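Local structure of Rho guanine nucleotide exchange factor TIAM2 (Mus musculus, 3A8P) at residues 48-53 and 69-74; 18-23 and 37-42; 156-161 and 179-184. The protein activates the GTPase Rac1 by stimulating GDP-GTP exchange, linking extracellular laminin signals to the cytoskeleton and neurite growth. All blocks are in the same frame, centred on the assembly; numbering follows the deposited sequence.

Contact 1: residues 48-53 and 69-74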
# COMPACT_ATOMS: atom_id res chain seq x y z
N GLY A 48 -18.29 -0.79 4.77
CA GLY A 48 -17.72 0.35 4.08
C GLY A 48 -16.25 0.01 3.93
O GLY A 48 -15.92 -1.09 3.47
N CYS A 49 -15.35 0.91 4.32
CA CYS A 49 -13.92 0.62 4.24
C CYS A 49 -13.35 0.48 5.64
O CYS A 49 -12.15 0.69 5.85
CB CYS A 49 -13.17 1.73 3.51
SG CYS A 49 -13.03 1.44 1.75
N THR A 50 -14.20 0.13 6.59
CA THR A 50 -13.78 -0.03 7.97
C THR A 50 -13.80 -1.49 8.40
O THR A 50 -14.79 -2.20 8.20
CB THR A 50 -14.71 0.78 8.92
OG1 THR A 50 -14.70 2.17 8.54
CG2 THR A 50 -14.24 0.64 10.37
N LEU A 51 -12.70 -1.93 9.00
CA LEU A 51 -12.61 -3.30 9.50
C LEU A 51 -12.84 -3.20 11.00
O LEU A 51 -12.08 -2.55 11.70
CB LEU A 51 -11.22 -3.90 9.22
CG LEU A 51 -10.90 -4.27 7.77
CD1 LEU A 51 -9.39 -4.52 7.60
CD2 LEU A 51 -11.71 -5.52 7.40
N LEU A 52 -13.92 -3.83 11.47
CA LEU A 52 -14.26 -3.84 12.89
C LEU A 52 -13.84 -5.17 13.50
O LEU A 52 -14.16 -6.23 12.97
CB LEU A 52 -15.76 -3.63 13.07
CG LEU A 52 -16.30 -2.35 12.44
CD1 LEU A 52 -17.81 -2.34 12.52
CD2 LEU A 52 -15.69 -1.14 13.15
N PHE A 53 -13.13 -5.10 14.62
CA PHE A 53 -12.66 -6.30 15.29
C PHE A 53 -13.47 -6.59 16.55
O PHE A 53 -13.57 -5.75 17.43
CB PHE A 53 -11.18 -6.13 15.67
CG PHE A 53 -10.26 -6.02 14.50
CD1 PHE A 53 -9.23 -6.95 14.31
CD2 PHE A 53 -10.40 -5.00 13.57
CE1 PHE A 53 -8.36 -6.86 13.23
CE2 PHE A 53 -9.53 -4.89 12.47
CZ PHE A 53 -8.51 -5.83 12.30
N ARG A 69 -13.57 -4.13 19.65
CA ARG A 69 -12.46 -3.80 20.53
C ARG A 69 -11.64 -2.74 19.82
O ARG A 69 -10.93 -1.96 20.46
CB ARG A 69 -11.57 -5.01 20.82
CG ARG A 69 -12.04 -5.89 21.96
CD ARG A 69 -12.06 -5.13 23.29
NE ARG A 69 -10.74 -4.69 23.71
CZ ARG A 69 -10.33 -3.42 23.73
NH1 ARG A 69 -11.15 -2.44 23.34
NH2 ARG A 69 -9.11 -3.12 24.14
N CYS A 70 -11.72 -2.72 18.50
CA CYS A 70 -10.97 -1.76 17.70
C CYS A 70 -11.42 -1.76 16.24
O CYS A 70 -12.12 -2.67 15.80
CB CYS A 70 -9.48 -2.07 17.77
SG CYS A 70 -9.07 -3.71 17.16
N ALA A 71 -10.99 -0.74 15.51
CA ALA A 71 -11.35 -0.61 14.11
C ALA A 71 -10.15 -0.22 13.26
O ALA A 71 -9.23 0.45 13.73
CB ALA A 71 -12.44 0.44 13.96
N LEU A 72 -10.16 -0.64 12.01
CA LEU A 72 -9.09 -0.32 11.09
C LEU A 72 -9.72 0.35 9.87
O LEU A 72 -10.51 -0.27 9.15
CB LEU A 72 -8.35 -1.61 10.70
CG LEU A 72 -6.91 -1.51 10.20
CD1 LEU A 72 -6.24 -2.88 10.34
CD2 LEU A 72 -6.89 -1.03 8.74
N PHE A 73 -9.41 1.63 9.66
CA PHE A 73 -9.94 2.39 8.53
C PHE A 73 -9.02 2.15 7.35
O PHE A 73 -7.93 2.70 7.27
CB PHE A 73 -10.02 3.87 8.92
CG PHE A 73 -10.90 4.12 10.12
CD1 PHE A 73 -12.29 4.10 9.99
CD2 PHE A 73 -10.35 4.25 11.39
CE1 PHE A 73 -13.11 4.19 11.11
CE2 PHE A 73 -11.16 4.34 12.51
CZ PHE A 73 -12.55 4.31 12.37
N ALA A 74 -9.48 1.31 6.44
CA ALA A 74 -8.70 0.90 5.28
C ALA A 74 -8.79 1.71 4.00
O ALA A 74 -8.36 1.23 2.95
CB ALA A 74 -9.01 -0.56 4.98
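Two antiparallel strands of the first PH domain's sheet pair here, with Leu-51/Leu-72 and Phe-53/Cys-70 as hydrogen-bonded pairs and Thr-50/Phe-73 and Leu-52/Ala-71 as non-hydrogen-bonded ones. Leu-51 and Leu-72 grip each other twice: Leu-51 N donates to Leu-72 O at 2.8 Å, almost straight (175°), and Leu-72 N returns a bond to Leu-51 O at 2.7 Å, in the carbonyl plane. Further bonds lie beyond both ends of strand 70-73: Ala-74 N reaches Cys-49 O at 2.8 Å, and Arg-69 N reaches Phe-53 O. On the face of Leu-51 and Leu-72, Cys-70 SG sits oblique to the Phe-53 ring, 4.4 Å from its centroid, a sulfur-aromatic contact that chi1 of 60° makes by holding SG between the backbone N and carbonyl carbon, 3.5 Å from Phe-53 CB. Phe-53 CE2 meets Leu-72 CB at 3.9 Å. On the other face Thr-50 and Phe-73 run side by side, Thr-50 OG1 lying 3.4 Å from Phe-73 CD1, while Leu-52 CD2 touches Ala-71 CB. Phe-53 and Leu-72 pack on Phe-104 of strand 101-105, Leu-51 meets Trp-115 of helix 109-130, and strand 40-47 flanks 50-54 through backbone bonds between Leu-52 and Thr-45.

Contact 2: residues 18-23 and 37-42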
# COMPACT_ATOMS: atom_id res chain seq x y z
N PHE A 18 -6.76 -14.10 12.30
CA PHE A 18 -5.69 -13.88 13.26
C PHE A 18 -5.11 -12.57 12.77
O PHE A 18 -4.99 -12.34 11.56
CB PHE A 18 -4.68 -15.03 13.23
CG PHE A 18 -5.05 -16.16 14.14
CD1 PHE A 18 -4.67 -16.15 15.48
CD2 PHE A 18 -5.84 -17.22 13.68
CE1 PHE A 18 -5.08 -17.16 16.36
CE2 PHE A 18 -6.26 -18.23 14.55
CZ PHE A 18 -5.87 -18.21 15.89
N PHE A 19 -4.77 -11.71 13.72
CA PHE A 19 -4.26 -10.37 13.42
C PHE A 19 -2.97 -10.05 14.15
O PHE A 19 -2.76 -10.46 15.29
CB PHE A 19 -5.35 -9.36 13.81
CG PHE A 19 -4.90 -7.94 13.80
CD1 PHE A 19 -4.64 -7.28 12.60
CD2 PHE A 19 -4.75 -7.24 15.00
CE1 PHE A 19 -4.26 -5.95 12.59
CE2 PHE A 19 -4.36 -5.90 15.00
CZ PHE A 19 -4.11 -5.25 13.79
N LYS A 20 -2.10 -9.30 13.48
CA LYS A 20 -0.82 -8.92 14.05
C LYS A 20 -0.28 -7.66 13.40
O LYS A 20 -0.03 -7.63 12.19
CB LYS A 20 0.18 -10.06 13.88
CG LYS A 20 1.57 -9.80 14.44
CD LYS A 20 2.43 -11.04 14.26
CE LYS A 20 3.81 -10.86 14.87
NZ LYS A 20 4.56 -12.14 14.86
N PRO A 21 -0.13 -6.58 14.19
CA PRO A 21 0.40 -5.32 13.66
C PRO A 21 1.88 -5.55 13.36
O PRO A 21 2.57 -6.24 14.13
CB PRO A 21 0.16 -4.35 14.81
CG PRO A 21 0.30 -5.22 16.02
CD PRO A 21 -0.46 -6.46 15.62
N LEU A 22 2.37 -5.00 12.26
CA LEU A 22 3.76 -5.20 11.87
C LEU A 22 4.63 -3.94 11.81
O LEU A 22 5.74 -3.93 12.33
CB LEU A 22 3.81 -5.90 10.51
CG LEU A 22 5.18 -6.27 9.95
CD1 LEU A 22 5.88 -7.22 10.91
CD2 LEU A 22 5.03 -6.91 8.58
N VAL A 23 4.12 -2.90 11.17
CA VAL A 23 4.87 -1.66 11.03
C VAL A 23 3.99 -0.47 11.36
O VAL A 23 2.79 -0.48 11.10
CB VAL A 23 5.39 -1.48 9.58
CG1 VAL A 23 6.11 -0.15 9.44
CG2 VAL A 23 6.33 -2.63 9.21
N ARG A 37 4.58 -7.24 19.30
CA ARG A 37 3.54 -7.72 18.39
C ARG A 37 3.37 -9.24 18.46
O ARG A 37 4.35 -9.98 18.47
CB ARG A 37 3.87 -7.29 16.95
CG ARG A 37 5.14 -7.89 16.38
CD ARG A 37 5.43 -7.34 14.99
NE ARG A 37 6.54 -8.04 14.33
CZ ARG A 37 7.80 -8.03 14.76
NH1 ARG A 37 8.14 -7.35 15.85
NH2 ARG A 37 8.73 -8.71 14.09
N LYS A 38 2.12 -9.68 18.50
CA LYS A 38 1.79 -11.10 18.56
C LYS A 38 0.44 -11.38 17.89
O LYS A 38 -0.37 -10.45 17.70
CB LYS A 38 1.77 -11.58 20.01
CG LYS A 38 0.92 -10.75 20.94
CD LYS A 38 1.05 -11.23 22.37
CE LYS A 38 0.30 -10.34 23.35
NZ LYS A 38 0.47 -10.82 24.75
N TRP A 39 0.19 -12.63 17.52
CA TRP A 39 -1.06 -13.00 16.84
C TRP A 39 -2.25 -13.16 17.78
O TRP A 39 -2.21 -13.95 18.72
CB TRP A 39 -0.91 -14.31 16.06
CG TRP A 39 0.06 -14.31 14.88
CD1 TRP A 39 1.32 -14.83 14.86
CD2 TRP A 39 -0.20 -13.87 13.55
NE1 TRP A 39 1.86 -14.75 13.60
CE2 TRP A 39 0.94 -14.16 12.77
CE3 TRP A 39 -1.30 -13.25 12.92
CZ2 TRP A 39 1.02 -13.86 11.40
CZ3 TRP A 39 -1.22 -12.95 11.56
CH2 TRP A 39 -0.07 -13.26 10.82
N LYS A 40 -3.32 -12.42 17.51
CA LYS A 40 -4.54 -12.51 18.29
C LYS A 40 -5.66 -12.77 17.30
O LYS A 40 -5.64 -12.24 16.19
CB LYS A 40 -4.81 -11.20 19.04
CG LYS A 40 -3.73 -10.83 20.05
CD LYS A 40 -4.00 -9.47 20.67
CE LYS A 40 -2.88 -9.05 21.61
NZ LYS A 40 -3.11 -7.69 22.15
N GLN A 41 -6.64 -13.58 17.69
CA GLN A 41 -7.75 -13.91 16.81
C GLN A 41 -8.95 -13.01 17.09
O GLN A 41 -9.22 -12.67 18.23
CB GLN A 41 -8.16 -15.37 17.01
CG GLN A 41 -9.25 -15.85 16.08
CD GLN A 41 -9.66 -17.28 16.39
OE1 GLN A 41 -9.89 -17.62 17.55
NE2 GLN A 41 -9.77 -18.11 15.36
N TYR A 42 -9.65 -12.61 16.03
CA TYR A 42 -10.82 -11.75 16.18
C TYR A 42 -11.86 -12.12 15.14
O TYR A 42 -11.53 -12.62 14.07
CB TYR A 42 -10.46 -10.29 15.90
CG TYR A 42 -9.51 -9.62 16.87
CD1 TYR A 42 -9.96 -9.14 18.10
CD2 TYR A 42 -8.17 -9.42 16.53
CE1 TYR A 42 -9.10 -8.48 18.97
CE2 TYR A 42 -7.30 -8.76 17.40
CZ TYR A 42 -7.77 -8.30 18.61
OH TYR A 42 -6.94 -7.61 19.46
O HOH W 1 -2.27 -8.95 17.47
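Lys-20 leaves its strand fully extended, CG anti to the backbone N, and Trp-39, with CG anti to its carbonyl carbon (chi1 -65°), turns an indole face to meet it. The two side chains cross at about a right angle: Lys-20 CD stands 3.7 Å from the centroid of the five-membered ring of Trp-39, 8° off its normal, a CH-pi contact, and Lys-20 CB touches Trp-39 CE3 at 3.6 Å. With an alanine at Trp-39 the indole would be gone, and the Lys-20 methylenes are likely to lose their aromatic support, leaving the chain freer to swing. Gln-41 CB lies over the Phe-18 ring, 3.8 Å from its centroid, with ring and amide planes stacked 26° apart; these residues form a non-hydrogen-bonded pair. In the adjacent pair Phe-19 N donates to Lys-40 O at 2.7 Å and Lys-40 N to Phe-19 O at 3.0 Å. A water also donates to Phe-19 O, at 2.7 Å. Arg-37 NH1 is hydrogen-bonded to Val-34 O. Strands 11-26 and 40-47 of the PH-domain sheet thus set the Lys-20 methylenes on the Trp-39 face and Gln-41 on the Phe-18 face, while the like charges Lys-20 NZ and Arg-37 NE, 4.6 Å apart, would probably oppose closer approach.

Contact 3: residues 156-161 and 179-184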
# COMPACT_ATOMS: atom_id res chain seq x y z
N LYS A 156 11.48 11.88 -17.55
CA LYS A 156 12.23 12.74 -18.46
C LYS A 156 12.76 13.97 -17.74
O LYS A 156 13.89 14.39 -17.96
CB LYS A 156 11.36 13.17 -19.65
CG LYS A 156 11.00 12.01 -20.58
CD LYS A 156 10.07 12.46 -21.70
CE LYS A 156 9.69 11.30 -22.61
NZ LYS A 156 8.78 11.74 -23.71
N MET A 157 11.95 14.55 -16.86
CA MET A 157 12.38 15.74 -16.12
C MET A 157 13.59 15.40 -15.26
O MET A 157 14.54 16.19 -15.16
CB MET A 157 11.26 16.27 -15.22
CG MET A 157 10.08 16.86 -15.97
SD MET A 157 10.58 18.15 -17.11
CE MET A 157 10.57 17.22 -18.65
N LYS A 158 13.55 14.21 -14.65
CA LYS A 158 14.62 13.74 -13.79
C LYS A 158 15.93 13.58 -14.55
O LYS A 158 17.00 13.91 -14.02
CB LYS A 158 14.24 12.41 -13.13
CG LYS A 158 15.27 11.89 -12.14
CD LYS A 158 14.71 10.70 -11.34
CE LYS A 158 15.75 10.08 -10.42
NZ LYS A 158 16.75 9.26 -11.17
N LYS A 159 15.85 13.07 -15.77
CA LYS A 159 17.06 12.91 -16.57
C LYS A 159 17.60 14.28 -16.98
O LYS A 159 18.80 14.49 -17.01
CB LYS A 159 16.79 12.07 -17.82
CG LYS A 159 16.61 10.60 -17.52
CD LYS A 159 16.53 9.77 -18.79
CE LYS A 159 16.25 8.31 -18.46
NZ LYS A 159 17.27 7.77 -17.51
N MET A 160 16.70 15.21 -17.29
CA MET A 160 17.15 16.55 -17.68
C MET A 160 17.90 17.21 -16.52
O MET A 160 18.97 17.78 -16.71
CB MET A 160 15.96 17.42 -18.09
CG MET A 160 16.36 18.85 -18.50
SD MET A 160 17.04 18.97 -20.18
CE MET A 160 18.46 17.99 -20.09
N ALA A 161 17.32 17.13 -15.32
CA ALA A 161 17.93 17.72 -14.14
C ALA A 161 19.32 17.12 -13.92
O ALA A 161 20.27 17.84 -13.63
CB ALA A 161 17.05 17.48 -12.91
N ASN A 179 18.66 17.90 -4.47
CA ASN A 179 17.44 17.93 -3.68
C ASN A 179 16.25 17.82 -4.63
O ASN A 179 15.28 17.11 -4.35
CB ASN A 179 17.33 19.25 -2.91
CG ASN A 179 18.37 19.37 -1.81
OD1 ASN A 179 18.67 20.47 -1.34
ND2 ASN A 179 18.93 18.24 -1.39
N GLN A 180 16.34 18.52 -5.76
CA GLN A 180 15.30 18.51 -6.77
C GLN A 180 15.18 17.11 -7.38
O GLN A 180 14.09 16.57 -7.54
CB GLN A 180 15.63 19.53 -7.85
CG GLN A 180 14.49 19.84 -8.79
CD GLN A 180 14.90 20.77 -9.91
OE1 GLN A 180 15.48 21.83 -9.68
NE2 GLN A 180 14.58 20.39 -11.14
N ILE A 181 16.33 16.52 -7.72
CA ILE A 181 16.36 15.19 -8.30
C ILE A 181 15.70 14.19 -7.35
O ILE A 181 14.93 13.33 -7.79
CB ILE A 181 17.82 14.76 -8.61
CG1 ILE A 181 18.38 15.61 -9.75
CG2 ILE A 181 17.88 13.29 -9.00
CD1 ILE A 181 19.87 15.40 -10.02
N ARG A 182 15.97 14.32 -6.06
CA ARG A 182 15.36 13.41 -5.09
C ARG A 182 13.85 13.55 -5.05
O ARG A 182 13.13 12.57 -4.84
CB ARG A 182 15.90 13.65 -3.68
CG ARG A 182 17.38 13.39 -3.51
CD ARG A 182 17.74 13.21 -2.04
NE ARG A 182 19.17 13.27 -1.81
CZ ARG A 182 19.86 14.40 -1.66
NH1 ARG A 182 19.23 15.57 -1.71
NH2 ARG A 182 21.17 14.37 -1.48
N GLN A 183 13.35 14.78 -5.23
CA GLN A 183 11.92 14.99 -5.21
C GLN A 183 11.31 14.30 -6.42
O GLN A 183 10.29 13.62 -6.30
CB GLN A 183 11.59 16.49 -5.22
CG GLN A 183 10.10 16.79 -5.03
CD GLN A 183 9.55 16.21 -3.73
OE1 GLN A 183 9.94 16.64 -2.64
NE2 GLN A 183 8.66 15.23 -3.83
N TRP A 184 11.94 14.48 -7.59
CA TRP A 184 11.46 13.84 -8.82
C TRP A 184 11.40 12.33 -8.60
O TRP A 184 10.47 11.66 -9.04
CB TRP A 184 12.41 14.11 -9.99
CG TRP A 184 12.40 15.50 -10.56
CD1 TRP A 184 13.47 16.34 -10.67
CD2 TRP A 184 11.30 16.16 -11.19
NE1 TRP A 184 13.11 17.48 -11.35
CE2 TRP A 184 11.78 17.40 -11.68
CE3 TRP A 184 9.96 15.83 -11.41
CZ2 TRP A 184 10.97 18.30 -12.36
CZ3 TRP A 184 9.15 16.73 -12.09
CH2 TRP A 184 9.65 17.95 -12.56
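Met-157 lies over one face of the Trp-184 indole, its CB 3.5 Å from the centroid of the six-membered ring and 13° off the ring normal, a CH-pi contact. Within that ring CB is equally near CZ2 and CH2, so the touch falls toward the outer rim, and CG follows at 3.6 Å from Trp-184 CH2. The methionine chain then bends at chi2, which carries the sulfur off obliquely: Met-157 SD is 5.3 Å from the same centroid, 40° from the normal, a loose Met-aromatic contact. The backbone of Lys-158 comes over an indole face too, through its CA, and its CB meets Trp-184 CB at 4.0 Å. These residues belong to neighbouring helices of the CC-Ex region, 136-165 and 171-206, which form an antiparallel helical hairpin; the short segments run at 163° with axes 9.4 Å apart, and 179-184 falls in a predicted coiled coil. One turn after Lys-158 on the first helix, Ala-161 points toward the second, its methyl CB 3.9 Å from Ile-181 CG1 and lying oblique to the Trp-184 ring. Ile-181 also uses its other branch, CG2, against Lys-158 CE at 4.1 Å, the two side chains crossing at about a right angle. No hydrogen bond links the two segments, and the contacts described between them are made by carbon, sulfur and the indole ring. The ammonium of Lys-158 turns instead to Glu-162 of its own helix in a salt bridge, while its side chain also touches Glu-185 and Leu-188.

Overall arrangement
Contacts 1 and 2 belong to one PH-domain sheet, with centres 14 Å apart; strands 40-47 and 50-54, one from each contact, are successive in the chain and adjacent in the sheet. They touch through aromatic packing, Phe-53 meeting both Phe-19 and Tyr-42 edge-to-face. Contact 3 stands apart in the CC-Ex helices, its centre 39 Å from that of contact 1 and 40 Å from that of contact 2, on the opposite side of the chain's centre. Along the chain the order is contact 2, contact 1, contact 3, in series. Sheet and helical hairpin are thus separate parts of the PHCCEx module, and both the first PH domain and the CC-Ex region are needed for membrane localization.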